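Local coordinates for effector protein Lem4 (lpg1101) (Legionella pneumophila subsp. pneumophila, PDB 6CGK) that acts as a membrane-associated protein tyrosine phosphatase of the haloacid dehalogenase (HAD) superfamily, represented here by an inactive mutant of its HAD domain, at residues A[22-26]-A[27-31]; A[94-97]-A[98-102]. The protein carries 1 engineered substitution. All blocks are in the same frame, centred on the assembly; numbering follows the deposited sequence.

Contact 1: residues A[22-26]-A[27-31]. Engineered in segment 22-26: Asn-23 (natural residue Asp). With MG (magnesium ion), chain C; PO4 (phosphate ion), chain B.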
ATOM      1  N   LEU A  22      -3.379  -1.343   0.729  1.00 28.37           N
ATOM      2  CA  LEU A  22      -2.412  -1.472   1.808  1.00 27.78           C
ATOM      3  C   LEU A  22      -2.190  -0.106   2.431  1.00 28.94           C
ATOM      4  O   LEU A  22      -1.877   0.861   1.726  1.00 29.60           O
ATOM      5  CB  LEU A  22      -1.084  -2.031   1.304  1.00 24.02           C
ATOM      6  CG  LEU A  22      -1.072  -3.313   0.459  1.00 32.87           C
ATOM      7  CD1 LEU A  22       0.329  -3.649  -0.016  1.00 32.50           C
ATOM      8  CD2 LEU A  22      -1.666  -4.480   1.244  1.00 34.05           C
ATOM      9  N   ASN A  23      -2.361  -0.035   3.743  1.00 28.77           N
ATOM     10  CA  ASN A  23      -1.776   1.037   4.503  1.00 26.18           C
ATOM     11  C   ASN A  23      -0.251   0.962   4.385  1.00 25.90           C
ATOM     12  O   ASN A  23       0.305  -0.083   4.068  1.00 28.41           O
ATOM     13  CB  ASN A  23      -2.212   0.911   5.965  1.00 29.02           C
ATOM     14  CG  ASN A  23      -1.673   1.972   6.805  1.00 36.45           C
ATOM     15  OD1 ASN A  23      -0.885   1.705   7.708  1.00 38.41           O
ATOM     16  ND2 ASN A  23      -2.102   3.208   6.555  1.00 45.18           N
ATOM     17  N   PHE A  24       0.432   2.083   4.644  1.00 24.77           N
ATOM     18  CA  PHE A  24       1.899   2.050   4.551  1.00 24.65           C
ATOM     19  C   PHE A  24       2.579   1.950   5.915  1.00 26.10           C
ATOM     20  O   PHE A  24       3.164   0.915   6.233  1.00 27.87           O
ATOM     21  CB  PHE A  24       2.439   3.277   3.808  1.00 23.37           C
ATOM     22  CG  PHE A  24       3.922   3.222   3.555  1.00 22.98           C
ATOM     23  CD1 PHE A  24       4.422   2.394   2.541  1.00 22.68           C
ATOM     24  CD2 PHE A  24       4.799   3.984   4.303  1.00 25.31           C
ATOM     25  CE1 PHE A  24       5.809   2.345   2.300  1.00 25.66           C
ATOM     26  CE2 PHE A  24       6.188   3.939   4.074  1.00 26.15           C
ATOM     27  CZ  PHE A  24       6.687   3.108   3.069  1.00 27.06           C
ATOM     28  N   ASP A  25       2.503   2.998   6.747  1.00 26.47           N
ATOM     29  CA  ASP A  25       3.259   2.987   8.000  1.00 24.63           C
ATOM     30  C   ASP A  25       2.667   1.959   8.951  1.00 31.76           C
ATOM     31  O   ASP A  25       1.471   2.004   9.268  1.00 33.63           O
ATOM     32  CB  ASP A  25       3.220   4.357   8.683  1.00 27.32           C
ATOM     33  CG  ASP A  25       3.890   5.429   7.862  1.00 29.52           C
ATOM     34  OD1 ASP A  25       5.080   5.272   7.552  1.00 30.95           O
ATOM     35  OD2 ASP A  25       3.217   6.423   7.520  1.00 32.16           O
ATOM     36  N   GLY A  26       3.501   1.050   9.417  1.00 28.07           N
ATOM     37  CA  GLY A  26       3.092   0.044  10.373  1.00 33.62           C
ATOM     38  C   GLY A  26       2.531  -1.203   9.744  1.00 31.36           C
ATOM     39  O   GLY A  26       2.341  -2.207  10.444  1.00 35.64           O
ATOM     40  N   THR A  27       2.234  -1.152   8.452  1.00 29.66           N
ATOM     41  CA  THR A  27       1.716  -2.279   7.697  1.00 28.05           C
ATOM     42  C   THR A  27       2.793  -2.810   6.763  1.00 28.75           C
ATOM     43  O   THR A  27       3.278  -3.929   6.940  1.00 31.28           O
ATOM     44  CB  THR A  27       0.472  -1.850   6.913  1.00 27.65           C
ATOM     45  OG1 THR A  27      -0.503  -1.360   7.836  1.00 31.13           O
ATOM     46  CG2 THR A  27      -0.119  -3.009   6.157  1.00 30.24           C
ATOM     47  N   ILE A  28       3.206  -1.995   5.793  1.00 28.70           N
ATOM     48  CA  ILE A  28       4.370  -2.324   4.979  1.00 28.08           C
ATOM     49  C   ILE A  28       5.675  -2.103   5.754  1.00 28.63           C
ATOM     50  O   ILE A  28       6.634  -2.856   5.557  1.00 30.03           O
ATOM     51  CB  ILE A  28       4.315  -1.517   3.674  1.00 24.25           C
ATOM     52  CG1 ILE A  28       3.203  -2.089   2.773  1.00 24.83           C
ATOM     53  CG2 ILE A  28       5.658  -1.542   2.928  1.00 27.31           C
ATOM     54  CD1 ILE A  28       2.714  -1.126   1.730  1.00 24.66           C
ATOM     55  N   THR A  29       5.738  -1.107   6.657  1.00 27.31           N
ATOM     56  CA  THR A  29       6.906  -0.914   7.507  1.00 32.58           C
ATOM     57  C   THR A  29       6.644  -1.465   8.902  1.00 32.98           C
ATOM     58  O   THR A  29       5.543  -1.909   9.231  1.00 34.24           O
ATOM     59  CB  THR A  29       7.287   0.565   7.628  1.00 32.22           C
ATOM     60  OG1 THR A  29       6.327   1.234   8.473  1.00 30.55           O
ATOM     61  CG2 THR A  29       7.310   1.248   6.288  1.00 30.57           C
ATOM     62  N   GLY A  30       7.673  -1.395   9.752  1.00 29.76           N
ATOM     63  CA  GLY A  30       7.530  -1.859  11.113  1.00 34.28           C
ATOM     64  C   GLY A  30       7.183  -0.794  12.131  1.00 37.21           C
ATOM     65  O   GLY A  30       7.326  -1.041  13.334  1.00 38.31           O
ATOM     66  N   ALA A  31       6.741   0.386  11.702  1.00 32.33           N
ATOM     67  CA  ALA A  31       6.519   1.494  12.631  1.00 38.29           C
ATOM     68  C   ALA A  31       5.223   2.218  12.304  1.00 37.23           C
ATOM     69  O   ALA A  31       5.031   2.663  11.165  1.00 34.98           O
ATOM     70  CB  ALA A  31       7.675   2.486  12.586  1.00 35.68           C
TER
HETATM   71 MG    MG C 302      -0.478   2.553   9.414  1.00 34.34          MG
HETATM   72  P   PO4 B 301      -0.218   5.531   7.343  1.00 33.97           P
HETATM   73  O1  PO4 B 301       0.533   4.988   6.139  1.00 29.75           O
HETATM   74  O2  PO4 B 301      -1.587   6.112   7.001  1.00 28.30           O
HETATM   75  O3  PO4 B 301       0.652   6.627   7.939  1.00 31.50           O
HETATM   76  O4  PO4 B 301      -0.340   4.459   8.406  1.00 32.37           O
HETATM   77  O   HOH W   1       6.565   3.726   8.999  1.00 29.21           O
HETATM   78  O   HOH W   2       0.005   3.351  11.238  1.00 32.44           O
HETATM   79  O   HOH W   3      -2.487   3.037   9.677  1.00 33.97           O

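Contact 2: residues A[94-97]-A[98-102]. With PO4 (phosphate ion), chain B.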
ATOM      1  N   SER A  94      -2.277   6.129   2.420  1.00 26.05           N
ATOM      2  CA  SER A  94      -1.414   6.475   3.547  1.00 23.77           C
ATOM      3  C   SER A  94      -1.540   7.950   3.872  1.00 24.72           C
ATOM      4  O   SER A  94      -1.662   8.783   2.972  1.00 26.86           O
ATOM      5  CB  SER A  94       0.055   6.142   3.224  1.00 24.41           C
ATOM      6  OG  SER A  94       0.934   6.599   4.249  1.00 23.91           O
ATOM      7  N   ARG A  95      -1.437   8.285   5.175  1.00 24.24           N
ATOM      8  CA  ARG A  95      -1.312   9.680   5.583  1.00 22.88           C
ATOM      9  C   ARG A  95       0.126  10.198   5.502  1.00 24.99           C
ATOM     10  O   ARG A  95       0.357  11.364   5.878  1.00 29.85           O
ATOM     11  CB  ARG A  95      -1.781   9.905   7.030  1.00 28.08           C
ATOM     12  CG  ARG A  95      -3.084   9.307   7.411  1.00 54.62           C
ATOM     13  CD  ARG A  95      -3.500   9.792   8.792  1.00 66.06           C
ATOM     14  NE  ARG A  95      -4.792   9.230   9.176  1.00 80.99           N
ATOM     15  CZ  ARG A  95      -4.946   8.056   9.784  1.00 86.04           C
ATOM     16  NH1 ARG A  95      -3.883   7.311  10.082  1.00 87.38           N
ATOM     17  NH2 ARG A  95      -6.164   7.630  10.097  1.00 89.75           N
ATOM     18  N   ASN A  96       1.061   9.382   5.044  1.00 26.93           N
ATOM     19  CA  ASN A  96       2.440   9.827   4.902  1.00 26.78           C
ATOM     20  C   ASN A  96       2.628  10.491   3.530  1.00 27.84           C
ATOM     21  O   ASN A  96       1.728  10.530   2.691  1.00 24.37           O
ATOM     22  CB  ASN A  96       3.390   8.642   5.102  1.00 24.20           C
ATOM     23  CG  ASN A  96       4.734   9.065   5.670  1.00 28.87           C
ATOM     24  OD1 ASN A  96       5.245  10.125   5.332  1.00 31.48           O
ATOM     25  ND2 ASN A  96       5.265   8.270   6.589  1.00 29.30           N
ATOM     26  N   HIS A  97       3.811  11.039   3.322  1.00 24.39           N
ATOM     27  CA  HIS A  97       4.156  11.772   2.109  1.00 22.33           C
ATOM     28  C   HIS A  97       4.439  10.825   0.962  1.00 26.36           C
ATOM     29  O   HIS A  97       5.103   9.802   1.143  1.00 25.54           O
ATOM     30  CB  HIS A  97       5.430  12.596   2.334  1.00 22.95           C
ATOM     31  CG  HIS A  97       5.327  13.576   3.453  1.00 26.00           C
ATOM     32  ND1 HIS A  97       4.668  14.780   3.331  1.00 27.45           N
ATOM     33  CD2 HIS A  97       5.812  13.533   4.717  1.00 23.96           C
ATOM     34  CE1 HIS A  97       4.753  15.441   4.474  1.00 27.64           C
ATOM     35  NE2 HIS A  97       5.440  14.705   5.334  1.00 28.69           N
ATOM     36  N   GLU A  98       3.974  11.210  -0.233  1.00 22.13           N
ATOM     37  CA  GLU A  98       4.218  10.424  -1.434  1.00 21.87           C
ATOM     38  C   GLU A  98       5.701  10.165  -1.648  1.00 21.78           C
ATOM     39  O   GLU A  98       6.103   9.068  -2.082  1.00 22.96           O
ATOM     40  CB  GLU A  98       3.659  11.168  -2.639  1.00 22.86           C
ATOM     41  CG  GLU A  98       3.714  10.323  -3.877  1.00 29.14           C
ATOM     42  CD  GLU A  98       3.026  10.982  -5.045  1.00 47.35           C
ATOM     43  OE1 GLU A  98       2.298  11.976  -4.828  1.00 43.68           O
ATOM     44  OE2 GLU A  98       3.211  10.508  -6.182  1.00 46.24           O
ATOM     45  N   ASN A  99       6.524  11.190  -1.447  1.00 21.40           N
ATOM     46  CA  ASN A  99       7.949  11.001  -1.742  1.00 20.74           C
ATOM     47  C   ASN A  99       8.643  10.144  -0.696  1.00 23.38           C
ATOM     48  O   ASN A  99       9.681   9.516  -0.988  1.00 24.65           O
ATOM     49  CB  ASN A  99       8.628  12.355  -1.893  1.00 21.66           C
ATOM     50  CG  ASN A  99       8.238  13.011  -3.193  1.00 21.67           C
ATOM     51  OD1 ASN A  99       7.970  12.308  -4.178  1.00 22.23           O
ATOM     52  ND2 ASN A  99       8.162  14.349  -3.206  1.00 24.52           N
ATOM     53  N   TYR A 100       8.126  10.105   0.525  1.00 23.90           N
ATOM     54  CA  TYR A 100       8.713   9.188   1.503  1.00 23.53           C
ATOM     55  C   TYR A 100       8.379   7.751   1.123  1.00 23.31           C
ATOM     56  O   TYR A 100       9.235   6.856   1.191  1.00 23.51           O
ATOM     57  CB  TYR A 100       8.190   9.517   2.897  1.00 23.33           C
ATOM     58  CG  TYR A 100       8.755   8.674   4.018  1.00 24.68           C
ATOM     59  CD1 TYR A 100      10.063   8.887   4.478  1.00 21.78           C
ATOM     60  CD2 TYR A 100       7.979   7.678   4.625  1.00 25.21           C
ATOM     61  CE1 TYR A 100      10.579   8.132   5.529  1.00 26.28           C
ATOM     62  CE2 TYR A 100       8.475   6.925   5.676  1.00 24.73           C
ATOM     63  CZ  TYR A 100       9.788   7.157   6.124  1.00 27.89           C
ATOM     64  OH  TYR A 100      10.303   6.434   7.182  1.00 30.71           O
ATOM     65  N   ILE A 101       7.123   7.518   0.741  1.00 23.03           N
ATOM     66  CA  ILE A 101       6.710   6.188   0.307  1.00 22.60           C
ATOM     67  C   ILE A 101       7.526   5.748  -0.894  1.00 23.88           C
ATOM     68  O   ILE A 101       8.072   4.643  -0.902  1.00 23.33           O
ATOM     69  CB  ILE A 101       5.199   6.162   0.034  1.00 20.64           C
ATOM     70  CG1 ILE A 101       4.473   6.440   1.347  1.00 23.21           C
ATOM     71  CG2 ILE A 101       4.826   4.810  -0.668  1.00 23.05           C
ATOM     72  CD1 ILE A 101       2.915   6.701   1.186  1.00 22.29           C
ATOM     73  N   LYS A 102       7.632   6.598  -1.926  1.00 23.25           N
ATOM     74  CA  LYS A 102       8.432   6.220  -3.099  1.00 19.88           C
ATOM     75  C   LYS A 102       9.880   5.961  -2.726  1.00 22.40           C
ATOM     76  O   LYS A 102      10.512   5.039  -3.256  1.00 25.33           O
ATOM     77  CB  LYS A 102       8.376   7.308  -4.180  1.00 21.45           C
ATOM     78  CG  LYS A 102       6.992   7.441  -4.842  1.00 24.61           C
ATOM     79  CD  LYS A 102       7.014   8.503  -5.930  1.00 26.24           C
ATOM     80  CE  LYS A 102       5.717   8.546  -6.722  1.00 34.81           C
ATOM     81  NZ  LYS A 102       5.789   9.676  -7.690  1.00 39.76           N
TER
HETATM   82  P   PO4 B 301      -0.218   5.531   7.343  1.00 33.97           P
HETATM   83  O1  PO4 B 301       0.533   4.988   6.139  1.00 29.75           O
HETATM   84  O2  PO4 B 301      -1.587   6.112   7.001  1.00 28.30           O
HETATM   85  O3  PO4 B 301       0.652   6.627   7.939  1.00 31.50           O
HETATM   86  O4  PO4 B 301      -0.340   4.459   8.406  1.00 32.37           O

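Contact 1: residues A[22-26]-A[27-31]
Asp-25 and the engineered Asn-23 (Asp in the natural protein) face the ligands, with Thr-29 and Thr-27 touching them across the turn. Magnesium is held by Asp-25 O at 2.0 Å, the Asn-23 side chain, Asp-155, phosphate O4 and two waters. Asp-25 N gives phosphate O1 a nearly straight bond of 2.9 Å, and Phe-24 N donates to the same O1. Asp-25 OD2 takes a hydrogen bond from Asn-96; OD1 is tied by a water to Thr-29 OG1 and Ala-31 O. In the next shell, Phe-24 O accepts from Ile-28 N at 2.9 Å, tilted slightly from the carbonyl plane, from Thr-27 N well above it, and weakly from Thr-29 N, consistent with holding the loop in shape. Gly-26 N points almost straight at Thr-29 OG1 (3.0 Å). Glycine suits position 26, because its positive phi of 88° would press a beta carbon against the preceding carbonyl. With OG1 of Thr-29 between its own N and carbonyl carbon (chi1 73°), CG2 lies over one face of the Phe-24 ring, 4.1 Å from its centroid, a CH-pi contact. The Ile-28 and Leu-22 side chains cross at about a right angle, their CD1 atoms 3.9 Å apart. Residues 23-27 fit HAD motif I, DxDGT. The loop leaves strand 19-23 with Leu-22 and Ile-28 packed on strand 89-93, Thr-27 against strand 150-154, and Phe-24 against helix 98-107.

Contact 2: residues A[94-97]-A[98-102]
The carboxamide of Asn-96 lies beside the Tyr-100 ring, their planes only 14° apart. Asn-96 ND2 approaches Tyr-100 CD2 obliquely at 3.4 Å. The amide's oxygen, OD1, accepts from His-97 N at 2.6 Å, in the carbonyl plane and on a lone pair, which fixes the rotation of the group. Asparagine suits the place because one amide can accept from the backbone while its NH2 turns to the Asp-25 carboxylate. Ser-94 OG accepts from Asn-96 N at 2.9 Å, an ST turn, while donating to phosphate O1 at 2.5 Å. The small serine, with OG anti to its backbone N (chi1 174°), can thus serve chain and ligand together. Arg-95 N adds an almost straight bond to phosphate O2, and its guanidinium forms a salt bridge with Asp-159. His-97 is the N-cap of the helix, its carbonyl accepting from Ile-101 N at 3.1 Å in the first helical turn. Ile-101 CD1 packs on Ser-94 CB at 3.6 Å, supplying an apolar backing for the serine. Lys-102 NZ forms a salt bridge with Glu-98 OE2, one helical turn back. A serine and backbone N-H gripping phosphate just after the second strand is characteristic of motif II of HAD phosphatases.

Overall arrangement
Contact 1 comes first along the chain, in the loop after strand 19-23; contact 2 follows the adjacent strand 89-93 and runs into helix 98-107. Their centres are about 11 Å apart, at the same end of one five-stranded parallel sheet, where strand 19-23 is central. Both loops touch the phosphate, so two successive strand ends build one site. Lys-132 adds a bond to the phosphate, and Asp-155, just beyond strand 150-154, completes the metal site. Phe-24 also packs on Ser-94 and Ile-101, joining the first loop to the second loop and its helix. Such loops converging on phosphate and magnesium mark the Rossmann-like HAD core that carries the phosphatase chemistry of Lem4.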